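Local structure of uncharacterized protein (Burkholderia thailandensis, 6AR7) at residues 25-30 / 54-59; 58-63 / 126-131; 146-151 / 197-202. The protein is of unknown function but belongs to the LprI-like family, named for a lysozyme inhibitor, and may act in a related way after export. All coordinates share one frame; numbering follows the deposited sequence.

Contact 1 of 3, residues 25-30 / 54-59; sequences PIDVAM and QQWQGE
Ile26 and Gln55 mark the closest backbone approach, their CA atoms 6.8 Å apart, where the two helical segments 25-30 and 54-59 run almost exactly antiparallel (176°) with axes 10.4 Å from each other. Ile26 is the central side chain between them. With CG1 beside the backbone N and CG2 opposite it (chi1 -62°), both of its branches reach the same face of the Trp56 indole. CG2 sits over the five-membered ring in a CH-pi contact, 3.7 Å from the centroid, while CD1 rides above the middle of the whole ring system. That terminal methyl also slides past Glu59, with Ile26 CD1 3.6 Å from Glu59 CG. Asp27 meets the indole at its rim instead. Trp56 NE1 donates to Asp27 OD1 at 3.1 Å, and the N-H...O angle of 143° makes the bond bent; the oxygen lies nearly in the indole plane and is approached on its syn side, but from a position tilted out of the carboxylate plane. Asp27 OD2 forms a salt bridge with Arg122, so the carboxylate links the indole to a third helix. At the outer edge one water donates to Ile26 O (2.8 Å) and to Gln55 OE1 (3.2 Å), joining the carbonyl of one helix to an amide of the other. The contact lies near the protein surface. It packs the short helix 25-34 along helix 42-70, a pairing that the disulfide Cys33-Cys48 also ties covalently, and Trp56 continues inward to touch Arg122 and Ala125 of helix 107-136.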
loop_
_atom_site.group_PDB
_atom_site.type_symbol
_atom_site.label_atom_id
_atom_site.label_comp_id
_atom_site.label_asym_id
_atom_site.label_seq_id
_atom_site.Cartn_x
_atom_site.Cartn_y
_atom_site.Cartn_z
ATOM N N PRO A 25 16.391 -6.660 7.687
ATOM C CA PRO A 25 17.258 -7.566 6.903
ATOM C C PRO A 25 16.785 -7.762 5.467
ATOM O O PRO A 25 17.618 -7.928 4.576
ATOM C CB PRO A 25 17.214 -8.871 7.696
ATOM C CG PRO A 25 16.854 -8.435 9.134
ATOM C CD PRO A 25 15.954 -7.239 8.976
ATOM N N ILE A 26 15.475 -7.682 5.205
ATOM C CA ILE A 26 14.985 -7.829 3.835
ATOM C C ILE A 26 15.534 -6.728 2.944
ATOM O O ILE A 26 15.903 -6.979 1.789
ATOM C CB ILE A 26 13.444 -7.839 3.798
ATOM C CG1 ILE A 26 12.896 -9.028 4.585
ATOM C CG2 ILE A 26 12.951 -7.863 2.336
ATOM C CD1 ILE A 26 11.404 -8.988 4.809
ATOM N N ASP A 27 15.564 -5.485 3.447
ATOM C CA ASP A 27 16.048 -4.367 2.642
ATOM C C ASP A 27 17.563 -4.386 2.532
ATOM O O ASP A 27 18.115 -3.993 1.497
ATOM C CB ASP A 27 15.578 -3.034 3.219
ATOM C CG ASP A 27 14.055 -2.922 3.260
ATOM O OD1 ASP A 27 13.379 -3.515 2.383
ATOM O OD2 ASP A 27 13.544 -2.240 4.175
ATOM N N VAL A 28 18.251 -4.804 3.601
ATOM C CA VAL A 28 19.701 -4.997 3.520
ATOM C C VAL A 28 20.030 -6.037 2.450
ATOM O O VAL A 28 20.944 -5.849 1.636
ATOM C CB VAL A 28 20.270 -5.391 4.900
ATOM C CG1 VAL A 28 21.743 -5.812 4.815
ATOM C CG2 VAL A 28 20.106 -4.233 5.897
ATOM N N ALA A 29 19.283 -7.145 2.434
ATOM C CA ALA A 29 19.541 -8.213 1.465
ATOM C C ALA A 29 19.263 -7.755 0.033
ATOM O O ALA A 29 20.017 -8.088 -0.890
ATOM C CB ALA A 29 18.699 -9.441 1.817
HETATM N N MSE A 30 18.186 -7.004 -0.178
HETATM C CA MSE A 30 17.901 -6.515 -1.523
HETATM C C MSE A 30 19.038 -5.638 -2.045
HETATM O O MSE A 30 19.443 -5.744 -3.201
HETATM C CB MSE A 30 16.606 -5.725 -1.550
HETATM C CG MSE A 30 16.188 -5.338 -2.949
HETATM SE SE MSE A 30 14.615 -4.190 -2.849
HETATM C CE MSE A 30 15.507 -2.479 -2.554
ATOM N N GLN A 54 8.387 -10.656 -2.183
ATOM C CA GLN A 54 7.900 -11.916 -1.634
ATOM C C GLN A 54 8.269 -12.054 -0.159
ATOM O O GLN A 54 7.475 -12.551 0.644
ATOM C CB GLN A 54 8.484 -13.089 -2.427
ATOM C CG GLN A 54 7.927 -13.264 -3.832
ATOM C CD GLN A 54 8.738 -14.274 -4.640
ATOM O OE1 GLN A 54 8.919 -15.414 -4.218
ATOM N NE2 GLN A 54 9.231 -13.854 -5.802
ATOM N N GLN A 55 9.482 -11.636 0.213
ATOM C CA GLN A 55 9.881 -11.702 1.616
ATOM C C GLN A 55 9.037 -10.758 2.462
ATOM O O GLN A 55 8.567 -11.148 3.538
ATOM C CB GLN A 55 11.373 -11.405 1.742
ATOM C CG GLN A 55 12.214 -12.563 1.163
ATOM C CD GLN A 55 13.652 -12.195 0.946
ATOM O OE1 GLN A 55 14.221 -11.419 1.697
ATOM N NE2 GLN A 55 14.259 -12.768 -0.083
ATOM N N TRP A 56 8.769 -9.541 1.961
ATOM C CA TRP A 56 7.868 -8.647 2.682
ATOM C C TRP A 56 6.469 -9.240 2.808
ATOM O O TRP A 56 5.799 -9.020 3.816
ATOM C CB TRP A 56 7.801 -7.282 2.005
ATOM C CG TRP A 56 8.950 -6.444 2.374
ATOM C CD1 TRP A 56 9.960 -6.028 1.551
ATOM C CD2 TRP A 56 9.275 -5.959 3.689
ATOM N NE1 TRP A 56 10.883 -5.294 2.270
ATOM C CE2 TRP A 56 10.484 -5.241 3.582
ATOM C CE3 TRP A 56 8.655 -6.056 4.940
ATOM C CZ2 TRP A 56 11.072 -4.607 4.665
ATOM C CZ3 TRP A 56 9.242 -5.425 6.017
ATOM C CH2 TRP A 56 10.442 -4.713 5.875
ATOM N N GLN A 57 6.004 -9.976 1.800
ATOM C CA GLN A 57 4.692 -10.594 1.921
ATOM C C GLN A 57 4.693 -11.646 3.034
ATOM O O GLN A 57 3.706 -11.801 3.762
ATOM C CB GLN A 57 4.274 -11.192 0.581
ATOM C CG GLN A 57 2.912 -11.908 0.612
ATOM C CD GLN A 57 1.777 -10.992 1.038
ATOM O OE1 GLN A 57 1.569 -9.934 0.445
ATOM N NE2 GLN A 57 1.032 -11.401 2.065
ATOM N N GLY A 58 5.804 -12.348 3.212
ATOM C CA GLY A 58 5.901 -13.238 4.356
ATOM C C GLY A 58 5.825 -12.489 5.674
ATOM O O GLY A 58 5.254 -12.987 6.651
ATOM N N GLU A 59 6.387 -11.276 5.721
ATOM C CA GLU A 59 6.309 -10.508 6.959
ATOM C C GLU A 59 4.906 -9.960 7.184
ATOM O O GLU A 59 4.472 -9.819 8.336
ATOM C CB GLU A 59 7.341 -9.382 6.954
ATOM C CG GLU A 59 8.766 -9.921 7.002
ATOM C CD GLU A 59 8.976 -10.850 8.195
ATOM O OE1 GLU A 59 8.842 -10.370 9.344
ATOM O OE2 GLU A 59 9.239 -12.061 7.983
HETATM O O HOH W 1 15.602 -9.117 -0.037
#

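Contact 2 of 3, residues 58-63 / 126-131; sequences GEVDAA and LALRGA
Arg129 and Glu59 reach each other by opposite means: the arginine is extended from CG to NE, whereas the glutamate chain bends at chi2 (-55°), turning its carboxylate back toward the neighbouring helix. Arg129 NH2 then donates to Glu59 OE1 at 3.0 Å in a nearly straight bond (167°) that forms a salt bridge. The oxygen lies close to the guanidinium plane, but the two flat groups are steeply inclined, and the donor comes to the anti side of OE1, tilted out of the carboxylate plane. A water completes this polar corner: it donates to Glu59 O (3.0 Å) and Glu59 OE1 (2.8 Å) and accepts from Arg129 NE at 3.2 Å. Beneath it the helices, whose directions differ by 26°, approach to 8.6 Å between axes, with Ala63 and Arg129 closest in backbone. The small Ala63 is consistent with so close an approach: its CB meets Leu128 CB at 3.7 Å and lies against the aliphatic start of Arg129. Leu128 CD1 in turn reaches Val60 CG1 (3.8 Å) and also touches Val60 O. Leu128 packs on Trp79 and Gln83 of helix 73-101 as well, so the apolar layer extends to a third helix. Arg129 NH1 makes a further salt bridge with Asp24, just ahead of helix 25-34. One guanidinium therefore joins two acids from different parts of the chain, which would be expected to favour their charged forms, while its NE, NH1 and NH2 all have partners, which should restrict its rotation.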
loop_
_atom_site.group_PDB
_atom_site.type_symbol
_atom_site.label_atom_id
_atom_site.label_comp_id
_atom_site.label_asym_id
_atom_site.label_seq_id
_atom_site.Cartn_x
_atom_site.Cartn_y
_atom_site.Cartn_z
ATOM N N GLY A 58 5.804 -12.348 3.212
ATOM C CA GLY A 58 5.901 -13.238 4.356
ATOM C C GLY A 58 5.825 -12.489 5.674
ATOM O O GLY A 58 5.254 -12.987 6.651
ATOM N N GLU A 59 6.387 -11.276 5.721
ATOM C CA GLU A 59 6.309 -10.508 6.959
ATOM C C GLU A 59 4.906 -9.960 7.184
ATOM O O GLU A 59 4.472 -9.819 8.336
ATOM C CB GLU A 59 7.341 -9.382 6.954
ATOM C CG GLU A 59 8.766 -9.921 7.002
ATOM C CD GLU A 59 8.976 -10.850 8.195
ATOM O OE1 GLU A 59 8.842 -10.370 9.344
ATOM O OE2 GLU A 59 9.239 -12.061 7.983
ATOM N N VAL A 60 4.182 -9.662 6.109
ATOM C CA VAL A 60 2.771 -9.307 6.241
ATOM C C VAL A 60 2.017 -10.435 6.922
ATOM O O VAL A 60 1.304 -10.230 7.910
ATOM C CB VAL A 60 2.158 -8.999 4.861
ATOM C CG1 VAL A 60 0.635 -8.936 4.955
ATOM C CG2 VAL A 60 2.716 -7.688 4.275
ATOM N N ASP A 61 2.191 -11.656 6.420
ATOM C CA ASP A 61 1.432 -12.777 6.956
ATOM C C ASP A 61 1.815 -13.077 8.399
ATOM O O ASP A 61 0.946 -13.393 9.217
ATOM C CB ASP A 61 1.611 -13.998 6.055
ATOM C CG ASP A 61 0.984 -13.786 4.680
ATOM O OD1 ASP A 61 0.024 -12.994 4.604
ATOM O OD2 ASP A 61 1.429 -14.393 3.682
ATOM N N ALA A 62 3.100 -12.954 8.734
ATOM C CA ALA A 62 3.552 -13.247 10.089
ATOM C C ALA A 62 3.127 -12.162 11.064
ATOM O O ALA A 62 2.776 -12.460 12.214
ATOM C CB ALA A 62 5.068 -13.409 10.123
ATOM N N ALA A 63 3.245 -10.896 10.661
ATOM C CA ALA A 63 2.819 -9.819 11.544
ATOM C C ALA A 63 1.312 -9.874 11.746
ATOM O O ALA A 63 0.824 -9.699 12.865
ATOM C CB ALA A 63 3.255 -8.466 10.995
ATOM N N LEU A 126 4.898 -3.193 7.673
ATOM C CA LEU A 126 5.351 -2.310 8.743
ATOM C C LEU A 126 4.188 -1.823 9.602
ATOM O O LEU A 126 4.332 -1.649 10.817
ATOM C CB LEU A 126 6.105 -1.122 8.155
ATOM C CG LEU A 126 7.403 -1.450 7.424
ATOM C CD1 LEU A 126 7.927 -0.193 6.731
ATOM C CD2 LEU A 126 8.426 -2.021 8.413
ATOM N N ALA A 127 3.038 -1.572 8.980
ATOM C CA ALA A 127 1.856 -1.163 9.731
ATOM C C ALA A 127 1.372 -2.279 10.643
ATOM O O ALA A 127 1.028 -2.031 11.805
ATOM C CB ALA A 127 0.745 -0.745 8.764
ATOM N N LEU A 128 1.322 -3.509 10.127
ATOM C CA LEU A 128 0.915 -4.639 10.950
ATOM C C LEU A 128 1.898 -4.848 12.090
ATOM O O LEU A 128 1.493 -5.100 13.235
ATOM C CB LEU A 128 0.809 -5.888 10.077
ATOM C CG LEU A 128 -0.384 -5.890 9.121
ATOM C CD1 LEU A 128 -0.215 -6.944 8.089
ATOM C CD2 LEU A 128 -1.653 -6.184 9.920
ATOM N N ARG A 129 3.196 -4.714 11.797
ATOM C CA ARG A 129 4.219 -4.866 12.825
ATOM C C ARG A 129 4.051 -3.827 13.911
ATOM O O ARG A 129 4.142 -4.142 15.101
ATOM C CB ARG A 129 5.608 -4.729 12.221
ATOM C CG ARG A 129 6.120 -5.909 11.479
ATOM C CD ARG A 129 7.499 -5.533 10.942
ATOM N NE ARG A 129 8.171 -6.635 10.279
ATOM C CZ ARG A 129 9.392 -6.539 9.767
ATOM N NH1 ARG A 129 10.045 -5.392 9.866
ATOM N NH2 ARG A 129 9.967 -7.589 9.202
ATOM N N GLY A 130 3.847 -2.567 13.518
ATOM C CA GLY A 130 3.681 -1.517 14.508
ATOM C C GLY A 130 2.512 -1.777 15.441
ATOM O O GLY A 130 2.618 -1.587 16.653
ATOM N N ALA A 131 1.389 -2.230 14.889
ATOM C CA ALA A 131 0.235 -2.539 15.726
ATOM C C ALA A 131 0.527 -3.720 16.639
ATOM O O ALA A 131 0.274 -3.659 17.843
ATOM C CB ALA A 131 -0.997 -2.814 14.861
HETATM O O HOH W 2 6.525 -9.370 10.437
#

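Contact 3 of 3, residues 146-151 / 197-202; sequences HRVRPC and MTPLVS
His146, in the connection leading from helix 107-136 to helix 155-174, docks onto the turn between helix 180-197 and helix 203-223, a loop-to-loop contact at one end of the helical bundle. The backbones approach most closely at His146 and Pro199 (CA atoms 5.1 Å apart), where His146 N donates to Pro199 O at 3.1 Å, in the carbonyl plane and on a lone pair. The imidazole takes the position between backbone N and carbonyl carbon (chi1 56°), which folds it over the turn. There NE2 donates to Val201 O at 2.8 Å, with the acceptor near the ring plane but the donor well above the carbonyl plane. ND1 donates to Arg147 O (3.1 Å) in the plane of the ring, almost straight at 176°, though from above the carbonyl plane. With both nitrogens giving a hydrogen, the ring is perhaps an imidazolium; the short approach of CE1 to Thr198 O (3.0 Å) would suit such a charge. Pro199 underlies one face: its carbonyl oxygen is offset toward the rim, and its CA lies 4.1 Å from the ring centroid. Farther along this irregular loop, Val148 adds an apolar patch, its CG2 3.7 Å from Pro199 CG and 3.8 Å from Thr198 CG2. Around the contact, Thr198 OG1 bonds back to Ser194 O, and Ser202 serves as N-cap of helix 203-223 through Glu205 N. Arg206 of that helix takes Arg149 O, and the Cys151-Cys157 disulfide ties the far end of the loop to helix 155-174.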
loop_
_atom_site.group_PDB
_atom_site.type_symbol
_atom_site.label_atom_id
_atom_site.label_comp_id
_atom_site.label_asym_id
_atom_site.label_seq_id
_atom_site.Cartn_x
_atom_site.Cartn_y
_atom_site.Cartn_z
ATOM N N HIS A 146 -10.981 3.357 18.152
ATOM C CA HIS A 146 -11.498 4.671 18.498
ATOM C C HIS A 146 -12.552 5.088 17.477
ATOM O O HIS A 146 -12.689 4.492 16.401
ATOM C CB HIS A 146 -10.373 5.712 18.587
ATOM C CG HIS A 146 -9.546 5.817 17.346
ATOM N ND1 HIS A 146 -9.994 6.456 16.208
ATOM C CD2 HIS A 146 -8.302 5.369 17.061
ATOM C CE1 HIS A 146 -9.060 6.395 15.274
ATOM N NE2 HIS A 146 -8.024 5.740 15.766
ATOM N N ARG A 147 -13.305 6.123 17.837
ATOM C CA ARG A 147 -14.374 6.634 16.990
ATOM C C ARG A 147 -13.820 7.323 15.746
ATOM O O ARG A 147 -12.722 7.881 15.747
ATOM C CB ARG A 147 -15.260 7.606 17.774
ATOM N N VAL A 148 -14.606 7.288 14.678
ATOM C CA VAL A 148 -14.202 7.846 13.397
ATOM C C VAL A 148 -14.737 9.275 13.294
ATOM O O VAL A 148 -15.944 9.502 13.190
ATOM C CB VAL A 148 -14.706 6.973 12.242
ATOM C CG1 VAL A 148 -14.566 7.705 10.932
ATOM C CG2 VAL A 148 -13.937 5.650 12.217
ATOM N N ARG A 149 -13.848 10.227 13.331
ATOM C CA ARG A 149 -14.259 11.591 13.062
ATOM C C ARG A 149 -14.203 11.845 11.562
ATOM O O ARG A 149 -13.365 11.264 10.860
ATOM C CB ARG A 149 -13.347 12.580 13.782
ATOM C CG ARG A 149 -13.060 12.219 15.228
ATOM C CD ARG A 149 -12.015 13.140 15.843
ATOM N NE ARG A 149 -12.547 14.477 16.112
ATOM C CZ ARG A 149 -13.205 14.807 17.219
ATOM N NH1 ARG A 149 -13.653 16.046 17.386
ATOM N NH2 ARG A 149 -13.421 13.894 18.158
ATOM N N PRO A 150 -15.089 12.691 11.048
ATOM C CA PRO A 150 -15.067 12.986 9.609
ATOM C C PRO A 150 -13.734 13.575 9.173
ATOM O O PRO A 150 -13.147 14.415 9.860
ATOM C CB PRO A 150 -16.211 13.992 9.430
ATOM C CG PRO A 150 -17.110 13.760 10.582
ATOM C CD PRO A 150 -16.317 13.169 11.709
ATOM N N CYS A 151 -13.290 13.151 7.988
ATOM C CA CYS A 151 -12.030 13.626 7.437
ATOM C C CYS A 151 -11.987 15.146 7.347
ATOM O O CYS A 151 -10.923 15.751 7.509
ATOM C CB CYS A 151 -11.826 12.973 6.066
ATOM S SG CYS A 151 -10.326 13.385 5.162
HETATM N N MSE A 197 -9.383 0.962 8.186
HETATM C CA MSE A 197 -8.213 1.336 8.967
HETATM C C MSE A 197 -8.413 2.543 9.890
HETATM O O MSE A 197 -7.755 2.649 10.924
HETATM C CB MSE A 197 -7.058 1.618 8.010
HETATM C CG MSE A 197 -6.546 0.357 7.331
HETATM SE SE MSE A 197 -5.481 -0.697 8.638
HETATM C CE MSE A 197 -3.826 0.362 8.510
ATOM N N THR A 198 -9.307 3.457 9.515
ATOM C CA THR A 198 -9.487 4.673 10.304
ATOM C C THR A 198 -9.693 4.437 11.793
ATOM O O THR A 198 -9.061 5.158 12.585
ATOM C CB THR A 198 -10.664 5.498 9.773
ATOM O OG1 THR A 198 -10.481 5.726 8.380
ATOM C CG2 THR A 198 -10.718 6.826 10.503
ATOM N N PRO A 199 -10.503 3.466 12.247
ATOM C CA PRO A 199 -10.661 3.277 13.698
ATOM C C PRO A 199 -9.444 2.684 14.381
ATOM O O PRO A 199 -9.378 2.743 15.614
ATOM C CB PRO A 199 -11.853 2.309 13.806
ATOM C CG PRO A 199 -12.471 2.268 12.465
ATOM C CD PRO A 199 -11.362 2.533 11.498
ATOM N N LEU A 200 -8.478 2.142 13.625
ATOM C CA LEU A 200 -7.373 1.365 14.173
ATOM C C LEU A 200 -6.047 2.113 14.225
ATOM O O LEU A 200 -5.113 1.631 14.872
ATOM C CB LEU A 200 -7.184 0.074 13.364
ATOM C CG LEU A 200 -8.443 -0.779 13.166
ATOM C CD1 LEU A 200 -8.164 -1.934 12.229
ATOM C CD2 LEU A 200 -8.957 -1.292 14.506
ATOM N N VAL A 201 -5.919 3.255 13.557
ATOM C CA VAL A 201 -4.646 3.965 13.490
ATOM C C VAL A 201 -4.864 5.425 13.875
ATOM O O VAL A 201 -5.994 5.923 13.918
ATOM C CB VAL A 201 -3.998 3.868 12.095
ATOM C CG1 VAL A 201 -3.790 2.404 11.688
ATOM C CG2 VAL A 201 -4.852 4.594 11.060
ATOM N N SER A 202 -3.755 6.114 14.138
ATOM C CA SER A 202 -3.794 7.515 14.528
ATOM C C SER A 202 -4.283 8.385 13.371
ATOM O O SER A 202 -4.327 7.969 12.209
ATOM C CB SER A 202 -2.414 7.993 14.968
ATOM O OG SER A 202 -1.539 8.120 13.849
#

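Contacts 1 and 2 follow one another on helix 42-70 and share Glu59; the Trp56 indole of contact 1 also packs on the Arg129 guanidinium of contact 2. Their centres are about 12 Å apart. Contact 1 is a surface pairing built around an aromatic face, contact 2 a buried one in which the helix axes come closer, with alanine and leucine between them. Contact 3, partly buried at one end of the bundle, belongs to the second LprI-like part of the sequence and touches neither, its centre about 20 Å from that of contact 2. It joins loops, and its direct hydrogen bonds across the contact end on backbone carbonyls, where those of contacts 1 and 2 end on carboxylates.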